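Local coordinates for phosphoribosylformylglycinamidine synthase 2 (Thermus thermophilus, PDB 3VIU), which belongs to the PurM-like (AIR synthase-related) family, with two tandem pairs of N- and C-terminal domains, and binds adenosine-5'-diphosphate and magnesium in this crystal, at residues I110-I118 against M242-E250; R195-T204 against E306-E317. All coordinates share one frame; numbering follows the deposited sequence.

How the contacts relate
Both contacts lie in the first of the two AIR synthase-related halves, with centres about 14 Å apart. Contact 1 joins the N-terminal domain, through helix 95-112 and strand 116-126, to helix 235-250 of the C-terminal domain; contact 2 pairs strands 196-201 and 307-312 inside that second domain. Their segments alternate along the chain in the order 110-118, 195-204, 242-250, 306-317; helix 235-250 is the next modelled helix or strand after 196-201, residues 210-231 being absent from the model. Met-308 joins them directly: its CE touches both Met-111 SE and Thr-245 OG1 at 3.6 Å. The domain interface of contact 1 is thus packed against the sheet of contact 2, not far from the bound adenosine-5'-diphosphate.

Contact 1 of 2, residues I110-I118 against M242-E250; sequences IMSMGARPI and MEATLEAIE
Strand 116-118 passes helix 242-250 with 9.9 Å between their axes and an angle of 122° between their directions, and the backbones come nearest where Gly-114 faces Leu-246. Gly-114 is the first residue to leave helical backbone angles, in a Schellman motif; glycine suits the positive phi, since a side chain would be jammed against the preceding carbonyl oxygen. Leu-246 fills the middle with both branches: CD2 rests on the Ala-115 carbonyl, while CD1 sits over the centre of one face of the Arg-116 guanidinium, 3.6 Å from CZ.

Arg-116 runs out with CG and CD extended and bends at chi3, which turns the guanidinium to Glu-243. The grip is end-on: Arg-116 NH2 meets Glu-243 OE1 at 2.9 Å and Arg-116 NH1 meets Glu-243 OE2 at 3.1 Å, both nearly straight, with the two planes 24° apart. The bend of Glu-243 at chi2 (-53°) brings its carboxylate back toward Arg-116, and the end-on pairing meets both oxygens on their syn sides; Lys-239 makes a second salt bridge to OE2. From Arg-116 NH2, a water leads to Glu-250 OE2. Buried Arg-116 NE has no partner in the model.

The long, unbranched methionines, present as selenomethionine, make the apolar part. Met-111 SE presses on Met-242 CB at 3.6 Å, the two chains crossing at about a right angle, and Met-242 SE lies 3.8 Å from Pro-117 CD. Strand 172-182 pairs with strand 116-126 in the sheet, its Cys-177 touching Ile-110 and Pro-117, whereas helix 317-326 packs against helix 235-250 through Ala-244 and Ala-248.

Contact 2 of 2, residues R195-T204 against E306-E317; sequences RPIYYAGAKT and ERMVLVPKEGKE
Glu-317 OE2 is held by two donors arriving from the same face of its carboxylate: Arg-195 NH2 at 2.6 Å, in a salt bridge on the anti side, and the backbone N of Gly-315 at 3.2 Å on the syn side. Arginine can serve two acceptors here: Arg-195 also reaches Pro-312 O side-on, NH2 at 2.9 Å from above the carbonyl plane and NE by a longer, more bent bond. Bends at chi2 and chi3 (-59° and -54°) curl the chain back to bring the guanidinium there, sandwiched between Pro-196 CD on one face and Glu-314 CA on the other.

From this end the strands run antiparallel as neighbours in the mixed sheet of the AIR synthase-related C-terminal domain, with 331-338 beyond 196-201 and 254-259 beyond 307-312. Tyr-198 with Leu-310 and Ala-200 with Met-308 are hydrogen-bonded pairs; Tyr-199 faces Val-309 in a non-hydrogen-bonded one. Beta-branched residues such as Ile-197, Val-309 and Val-311 suit the extended backbone, and Ile-197 uses both branches: CG2 against Val-309 CG1, and CD1 3.7 Å from Val-311 CG2. On the Tyr-198 and Ala-200 face, where helix 317-326 packs, the Tyr-198 ring meets Pro-312 at about a right angle, CD1 to CD 3.6 Å, and its hydroxyl bonds to Glu-321.

At the far end Gly-201 supplies a positive phi, and Ala-202 N reaches Glu-306 O at 2.9 Å. Thr-204 OG1 accepts from Arg-307 NH1 at 2.8 Å and donates to Tyr-199 OH, which in turn donates to Ala-202 O, while Arg-307 NH2 and NE turn to the carbonyls of Ser-302 and Ser-304.

Contact 1 of 2, residues I110-I118 against M242-E250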
loop_
_atom_site.group_PDB
_atom_site.type_symbol
_atom_site.label_atom_id
_atom_site.label_comp_id
_atom_site.label_asym_id
_atom_site.label_seq_id
_atom_site.Cartn_x
_atom_site.Cartn_y
_atom_site.Cartn_z
ATOM N N ILE A 110 1.968 3.249 12.282
ATOM C CA ILE A 110 0.645 2.827 12.708
ATOM C C ILE A 110 0.552 2.838 14.234
ATOM O O ILE A 110 -0.469 3.226 14.795
ATOM C CB ILE A 110 0.338 1.418 12.177
ATOM C CG1 ILE A 110 0.401 1.423 10.642
ATOM C CG2 ILE A 110 -0.996 0.931 12.711
ATOM C CD1 ILE A 110 -0.368 2.537 9.989
HETATM N N MSE A 111 1.622 2.414 14.900
HETATM C CA MSE A 111 1.663 2.396 16.362
HETATM C C MSE A 111 1.561 3.796 16.937
HETATM O O MSE A 111 0.921 4.002 17.968
HETATM C CB MSE A 111 2.980 1.838 16.881
HETATM C CG MSE A 111 3.260 0.382 16.672
HETATM SE SE MSE A 111 5.063 0.104 17.346
HETATM C CE MSE A 111 5.920 -0.512 15.723
ATOM N N SER A 112 2.227 4.752 16.293
ATOM C CA SER A 112 2.227 6.112 16.803
ATOM C C SER A 112 0.825 6.698 16.894
ATOM O O SER A 112 0.597 7.619 17.672
ATOM C CB SER A 112 3.151 7.009 15.972
ATOM O OG SER A 112 2.608 7.290 14.702
HETATM N N MSE A 113 -0.113 6.156 16.117
HETATM C CA MSE A 113 -1.502 6.621 16.159
HETATM C C MSE A 113 -2.221 5.966 17.344
HETATM O O MSE A 113 -3.378 6.283 17.634
HETATM C CB MSE A 113 -2.253 6.247 14.879
HETATM C CG MSE A 113 -1.678 6.802 13.603
HETATM SE SE MSE A 113 -1.354 8.713 13.627
HETATM C CE MSE A 113 -3.173 9.366 13.749
ATOM N N GLY A 114 -1.531 5.044 18.011
ATOM C CA GLY A 114 -2.109 4.343 19.141
ATOM C C GLY A 114 -2.923 3.152 18.678
ATOM O O GLY A 114 -3.751 2.616 19.420
ATOM N N ALA A 115 -2.687 2.740 17.436
ATOM C CA ALA A 115 -3.393 1.608 16.850
ATOM C C ALA A 115 -2.498 0.380 16.855
ATOM O O ALA A 115 -1.336 0.442 16.453
ATOM C CB ALA A 115 -3.812 1.931 15.430
ATOM N N ARG A 116 -3.043 -0.735 17.328
ATOM C CA ARG A 116 -2.291 -1.973 17.366
ATOM C C ARG A 116 -2.329 -2.611 15.980
ATOM O O ARG A 116 -3.402 -2.889 15.442
ATOM C CB ARG A 116 -2.899 -2.918 18.397
ATOM C CG ARG A 116 -2.307 -4.304 18.398
ATOM C CD ARG A 116 -3.027 -5.187 19.405
ATOM N NE ARG A 116 -2.731 -4.797 20.780
ATOM C CZ ARG A 116 -1.618 -5.133 21.424
ATOM N NH1 ARG A 116 -0.696 -5.875 20.818
ATOM N NH2 ARG A 116 -1.422 -4.726 22.671
ATOM N N PRO A 117 -1.155 -2.828 15.374
ATOM C CA PRO A 117 -1.043 -3.438 14.043
ATOM C C PRO A 117 -1.760 -4.787 13.964
ATOM O O PRO A 117 -1.462 -5.689 14.735
ATOM C CB PRO A 117 0.462 -3.582 13.865
ATOM C CG PRO A 117 0.988 -2.389 14.600
ATOM C CD PRO A 117 0.165 -2.397 15.865
ATOM N N ILE A 118 -2.696 -4.928 13.031
ATOM C CA ILE A 118 -3.422 -6.182 12.901
ATOM C C ILE A 118 -3.134 -6.849 11.577
ATOM O O ILE A 118 -3.493 -8.011 11.369
ATOM C CB ILE A 118 -4.969 -5.991 13.027
ATOM C CG1 ILE A 118 -5.491 -5.093 11.898
ATOM C CG2 ILE A 118 -5.309 -5.414 14.391
ATOM C CD1 ILE A 118 -6.997 -4.826 11.949
HETATM N N MSE A 242 6.420 -1.794 20.717
HETATM C CA MSE A 242 5.018 -1.717 20.346
HETATM C C MSE A 242 4.069 -1.820 21.553
HETATM O O MSE A 242 3.175 -0.985 21.717
HETATM C CB MSE A 242 4.709 -2.820 19.330
HETATM C CG MSE A 242 3.255 -2.902 18.873
HETATM SE SE MSE A 242 2.998 -4.288 17.514
HETATM C CE MSE A 242 2.653 -5.812 18.661
ATOM N N GLU A 243 4.258 -2.838 22.392
ATOM C CA GLU A 243 3.402 -3.019 23.567
ATOM C C GLU A 243 3.424 -1.813 24.500
ATOM O O GLU A 243 2.381 -1.341 24.950
ATOM C CB GLU A 243 3.820 -4.257 24.361
ATOM C CG GLU A 243 3.629 -5.570 23.633
ATOM C CD GLU A 243 2.221 -5.748 23.100
ATOM O OE1 GLU A 243 1.284 -5.176 23.695
ATOM O OE2 GLU A 243 2.056 -6.472 22.093
ATOM N N ALA A 244 4.622 -1.319 24.788
ATOM C CA ALA A 244 4.781 -0.179 25.678
ATOM C C ALA A 244 4.086 1.060 25.139
ATOM O O ALA A 244 3.328 1.722 25.857
ATOM C CB ALA A 244 6.260 0.109 25.890
ATOM N N THR A 245 4.348 1.374 23.875
ATOM C CA THR A 245 3.746 2.547 23.260
ATOM C C THR A 245 2.233 2.422 23.277
ATOM O O THR A 245 1.532 3.357 23.668
ATOM C CB THR A 245 4.238 2.727 21.807
ATOM O OG1 THR A 245 5.662 2.896 21.811
ATOM C CG2 THR A 245 3.578 3.959 21.154
ATOM N N LEU A 246 1.732 1.258 22.863
ATOM C CA LEU A 246 0.297 1.017 22.839
ATOM C C LEU A 246 -0.303 1.103 24.237
ATOM O O LEU A 246 -1.361 1.699 24.423
ATOM C CB LEU A 246 -0.016 -0.352 22.235
ATOM C CG LEU A 246 0.218 -0.575 20.739
ATOM C CD1 LEU A 246 -0.051 -2.038 20.403
ATOM C CD2 LEU A 246 -0.686 0.326 19.925
ATOM N N GLU A 247 0.361 0.514 25.227
ATOM C CA GLU A 247 -0.177 0.574 26.577
ATOM C C GLU A 247 -0.139 2.016 27.048
ATOM O O GLU A 247 -1.127 2.541 27.561
ATOM C CB GLU A 247 0.620 -0.312 27.536
ATOM C CG GLU A 247 0.124 -0.219 28.982
ATOM C CD GLU A 247 0.782 -1.220 29.919
ATOM O OE1 GLU A 247 0.741 -0.986 31.148
ATOM O OE2 GLU A 247 1.326 -2.240 29.437
ATOM N N ALA A 248 1.005 2.661 26.854
ATOM C CA ALA A 248 1.158 4.049 27.250
ATOM C C ALA A 248 -0.019 4.889 26.736
ATOM O O ALA A 248 -0.621 5.652 27.491
ATOM C CB ALA A 248 2.485 4.603 26.715
ATOM N N ILE A 249 -0.357 4.750 25.461
ATOM C CA ILE A 249 -1.461 5.534 24.933
ATOM C C ILE A 249 -2.809 5.032 25.416
ATOM O O ILE A 249 -3.714 5.830 25.677
ATOM C CB ILE A 249 -1.504 5.542 23.410
ATOM C CG1 ILE A 249 -2.798 6.228 22.965
ATOM C CG2 ILE A 249 -1.392 4.127 22.879
ATOM C CD1 ILE A 249 -3.183 6.015 21.533
ATOM N N GLU A 250 -2.956 3.714 25.519
ATOM C CA GLU A 250 -4.217 3.153 25.980
ATOM C C GLU A 250 -4.516 3.612 27.399
ATOM O O GLU A 250 -5.665 3.588 27.834
ATOM C CB GLU A 250 -4.189 1.631 25.894
ATOM C CG GLU A 250 -4.417 1.140 24.482
ATOM C CD GLU A 250 -4.246 -0.353 24.335
ATOM O OE1 GLU A 250 -4.924 -1.116 25.059
ATOM O OE2 GLU A 250 -3.435 -0.761 23.482
HETATM O O HOH W 1 -2.102 -2.846 24.418
#

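Contact 2 of 2, residues R195-T204 against E306-E317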
loop_
_atom_site.group_PDB
_atom_site.type_symbol
_atom_site.label_atom_id
_atom_site.label_comp_id
_atom_site.label_asym_id
_atom_site.label_seq_id
_atom_site.Cartn_x
_atom_site.Cartn_y
_atom_site.Cartn_z
ATOM N N ARG A 195 6.712 20.802 28.161
ATOM C CA ARG A 195 6.713 19.359 28.348
ATOM C C ARG A 195 8.050 18.722 28.002
ATOM O O ARG A 195 8.782 19.208 27.143
ATOM C CB ARG A 195 5.639 18.722 27.463
ATOM C CG ARG A 195 4.282 19.386 27.555
ATOM C CD ARG A 195 3.781 19.341 28.982
ATOM N NE ARG A 195 3.806 17.974 29.474
ATOM C CZ ARG A 195 4.226 17.629 30.682
ATOM N NH1 ARG A 195 4.653 18.557 31.521
ATOM N NH2 ARG A 195 4.236 16.355 31.039
ATOM N N PRO A 196 8.404 17.640 28.696
ATOM C CA PRO A 196 9.672 16.985 28.376
ATOM C C PRO A 196 9.358 15.999 27.244
ATOM O O PRO A 196 8.202 15.607 27.067
ATOM C CB PRO A 196 10.024 16.282 29.677
ATOM C CG PRO A 196 8.680 15.889 30.201
ATOM C CD PRO A 196 7.873 17.154 29.980
ATOM N N ILE A 197 10.365 15.612 26.472
ATOM C CA ILE A 197 10.160 14.668 25.373
ATOM C C ILE A 197 10.980 13.408 25.651
ATOM O O ILE A 197 12.209 13.472 25.764
ATOM C CB ILE A 197 10.632 15.252 24.024
ATOM C CG1 ILE A 197 10.137 16.691 23.862
ATOM C CG2 ILE A 197 10.151 14.370 22.893
ATOM C CD1 ILE A 197 8.654 16.839 23.950
ATOM N N TYR A 198 10.307 12.266 25.755
ATOM C CA TYR A 198 11.004 11.018 26.031
ATOM C C TYR A 198 11.445 10.245 24.794
ATOM O O TYR A 198 10.845 10.346 23.721
ATOM C CB TYR A 198 10.152 10.122 26.929
ATOM C CG TYR A 198 10.154 10.539 28.380
ATOM C CD1 TYR A 198 9.633 11.772 28.777
ATOM C CD2 TYR A 198 10.656 9.693 29.365
ATOM C CE1 TYR A 198 9.608 12.147 30.117
ATOM C CE2 TYR A 198 10.638 10.056 30.708
ATOM C CZ TYR A 198 10.111 11.283 31.079
ATOM O OH TYR A 198 10.080 11.635 32.412
ATOM N N TYR A 199 12.511 9.474 24.978
ATOM C CA TYR A 199 13.122 8.651 23.946
ATOM C C TYR A 199 13.111 7.223 24.465
ATOM O O TYR A 199 13.544 6.972 25.593
ATOM C CB TYR A 199 14.566 9.121 23.728
ATOM C CG TYR A 199 15.469 8.224 22.901
ATOM C CD1 TYR A 199 15.722 6.904 23.270
ATOM C CD2 TYR A 199 16.130 8.726 21.783
ATOM C CE1 TYR A 199 16.617 6.110 22.544
ATOM C CE2 TYR A 199 17.021 7.947 21.054
ATOM C CZ TYR A 199 17.263 6.643 21.435
ATOM O OH TYR A 199 18.157 5.879 20.708
ATOM N N ALA A 200 12.622 6.295 23.647
ATOM C CA ALA A 200 12.570 4.887 24.024
ATOM C C ALA A 200 12.918 3.989 22.845
ATOM O O ALA A 200 12.716 4.362 21.697
ATOM C CB ALA A 200 11.196 4.543 24.544
ATOM N N GLY A 201 13.435 2.803 23.139
ATOM C CA GLY A 201 13.807 1.873 22.086
ATOM C C GLY A 201 15.306 1.644 21.993
ATOM O O GLY A 201 16.022 1.812 22.969
ATOM N N ALA A 202 15.778 1.257 20.815
ATOM C CA ALA A 202 17.197 1.007 20.596
ATOM C C ALA A 202 18.018 2.276 20.808
ATOM O O ALA A 202 17.484 3.386 20.792
ATOM C CB ALA A 202 17.419 0.481 19.177
ATOM N N LYS A 203 19.321 2.109 21.009
ATOM C CA LYS A 203 20.193 3.251 21.196
ATOM C C LYS A 203 20.645 3.743 19.818
ATOM O O LYS A 203 20.746 2.962 18.877
ATOM C CB LYS A 203 21.387 2.881 22.087
ATOM C CG LYS A 203 22.010 1.530 21.808
ATOM C CD LYS A 203 21.131 0.378 22.300
ATOM C CE LYS A 203 21.686 -0.979 21.859
ATOM N NZ LYS A 203 23.094 -1.232 22.322
ATOM N N THR A 204 20.889 5.044 19.699
ATOM C CA THR A 204 21.300 5.637 18.430
ATOM C C THR A 204 22.729 5.308 18.024
ATOM O O THR A 204 23.675 5.584 18.768
ATOM C CB THR A 204 21.151 7.172 18.468
ATOM O OG1 THR A 204 19.779 7.506 18.676
ATOM C CG2 THR A 204 21.628 7.794 17.174
ATOM N N GLU A 306 13.852 0.905 15.338
ATOM C CA GLU A 306 13.111 0.793 16.593
ATOM C C GLU A 306 13.364 1.875 17.637
ATOM O O GLU A 306 13.674 1.580 18.794
ATOM C CB GLU A 306 13.299 -0.592 17.238
ATOM C CG GLU A 306 14.498 -1.375 16.773
ATOM C CD GLU A 306 14.264 -2.130 15.473
ATOM O OE1 GLU A 306 15.265 -2.607 14.903
ATOM O OE2 GLU A 306 13.102 -2.258 15.023
ATOM N N ARG A 307 13.225 3.131 17.221
ATOM C CA ARG A 307 13.386 4.265 18.126
ATOM C C ARG A 307 12.049 4.999 18.147
ATOM O O ARG A 307 11.370 5.101 17.122
ATOM C CB ARG A 307 14.510 5.190 17.660
ATOM C CG ARG A 307 15.900 4.667 17.974
ATOM C CD ARG A 307 16.932 5.698 17.594
ATOM N NE ARG A 307 16.818 6.055 16.184
ATOM C CZ ARG A 307 17.424 7.098 15.624
ATOM N NH1 ARG A 307 18.191 7.897 16.355
ATOM N NH2 ARG A 307 17.251 7.344 14.333
HETATM N N MSE A 308 11.678 5.510 19.315
HETATM C CA MSE A 308 10.393 6.175 19.469
HETATM C C MSE A 308 10.459 7.427 20.349
HETATM O O MSE A 308 11.149 7.454 21.370
HETATM C CB MSE A 308 9.402 5.173 20.080
HETATM C CG MSE A 308 7.938 5.461 19.816
HETATM SE SE MSE A 308 7.418 4.950 18.009
HETATM C CE MSE A 308 6.670 3.194 18.379
ATOM N N VAL A 309 9.725 8.459 19.947
ATOM C CA VAL A 309 9.646 9.708 20.693
ATOM C C VAL A 309 8.270 9.771 21.375
ATOM O O VAL A 309 7.251 9.520 20.730
ATOM C CB VAL A 309 9.793 10.926 19.749
ATOM C CG1 VAL A 309 9.406 12.200 20.468
ATOM C CG2 VAL A 309 11.228 11.027 19.260
ATOM N N LEU A 310 8.238 10.084 22.670
ATOM C CA LEU A 310 6.964 10.181 23.382
ATOM C C LEU A 310 6.884 11.422 24.269
ATOM O O LEU A 310 7.859 11.802 24.916
ATOM C CB LEU A 310 6.711 8.924 24.223
ATOM C CG LEU A 310 6.743 7.588 23.477
ATOM C CD1 LEU A 310 8.170 7.094 23.417
ATOM C CD2 LEU A 310 5.879 6.569 24.180
ATOM N N VAL A 311 5.710 12.046 24.289
ATOM C CA VAL A 311 5.474 13.252 25.076
ATOM C C VAL A 311 4.432 12.946 26.132
ATOM O O VAL A 311 3.237 12.873 25.835
ATOM C CB VAL A 311 4.934 14.404 24.190
ATOM C CG1 VAL A 311 4.766 15.673 25.017
ATOM C CG2 VAL A 311 5.872 14.645 23.015
ATOM N N PRO A 312 4.867 12.755 27.383
ATOM C CA PRO A 312 3.908 12.457 28.449
ATOM C C PRO A 312 3.068 13.674 28.807
ATOM O O PRO A 312 3.545 14.812 28.739
ATOM C CB PRO A 312 4.800 12.022 29.609
ATOM C CG PRO A 312 6.035 12.874 29.410
ATOM C CD PRO A 312 6.250 12.802 27.900
ATOM N N LYS A 313 1.815 13.427 29.176
ATOM C CA LYS A 313 0.913 14.499 29.577
ATOM C C LYS A 313 1.422 15.070 30.893
ATOM O O LYS A 313 2.216 14.432 31.589
ATOM C CB LYS A 313 -0.504 13.964 29.785
ATOM C CG LYS A 313 -1.208 13.507 28.523
ATOM C CD LYS A 313 -2.637 13.119 28.852
ATOM C CE LYS A 313 -3.527 13.158 27.629
ATOM N NZ LYS A 313 -4.942 13.015 28.040
ATOM N N GLU A 314 0.965 16.267 31.235
ATOM C CA GLU A 314 1.376 16.900 32.481
ATOM C C GLU A 314 1.061 16.009 33.676
ATOM O O GLU A 314 -0.082 15.572 33.851
ATOM C CB GLU A 314 0.663 18.242 32.652
ATOM C CG GLU A 314 0.894 18.902 34.003
ATOM C CD GLU A 314 0.739 20.406 33.943
ATOM O OE1 GLU A 314 -0.384 20.882 33.651
ATOM O OE2 GLU A 314 1.748 21.110 34.181
ATOM N N GLY A 315 2.076 15.733 34.488
ATOM C CA GLY A 315 1.878 14.912 35.669
ATOM C C GLY A 315 1.890 13.407 35.474
ATOM O O GLY A 315 1.731 12.657 36.439
ATOM N N LYS A 316 2.084 12.952 34.245
ATOM C CA LYS A 316 2.102 11.517 33.992
ATOM C C LYS A 316 3.471 10.992 33.574
ATOM O O LYS A 316 3.583 9.872 33.077
ATOM C CB LYS A 316 1.055 11.164 32.930
ATOM C CG LYS A 316 -0.377 11.369 33.403
ATOM C CD LYS A 316 -1.386 11.106 32.295
ATOM C CE LYS A 316 -2.811 11.047 32.843
ATOM N NZ LYS A 316 -3.182 12.315 33.528
ATOM N N GLU A 317 4.511 11.794 33.781
ATOM C CA GLU A 317 5.859 11.377 33.412
ATOM C C GLU A 317 6.179 10.045 34.064
ATOM O O GLU A 317 6.545 9.086 33.388
ATOM C CB GLU A 317 6.907 12.399 33.854
ATOM C CG GLU A 317 6.708 13.795 33.320
ATOM C CD GLU A 317 5.539 14.501 33.972
ATOM O OE1 GLU A 317 5.131 14.093 35.084
ATOM O OE2 GLU A 317 5.033 15.476 33.379
#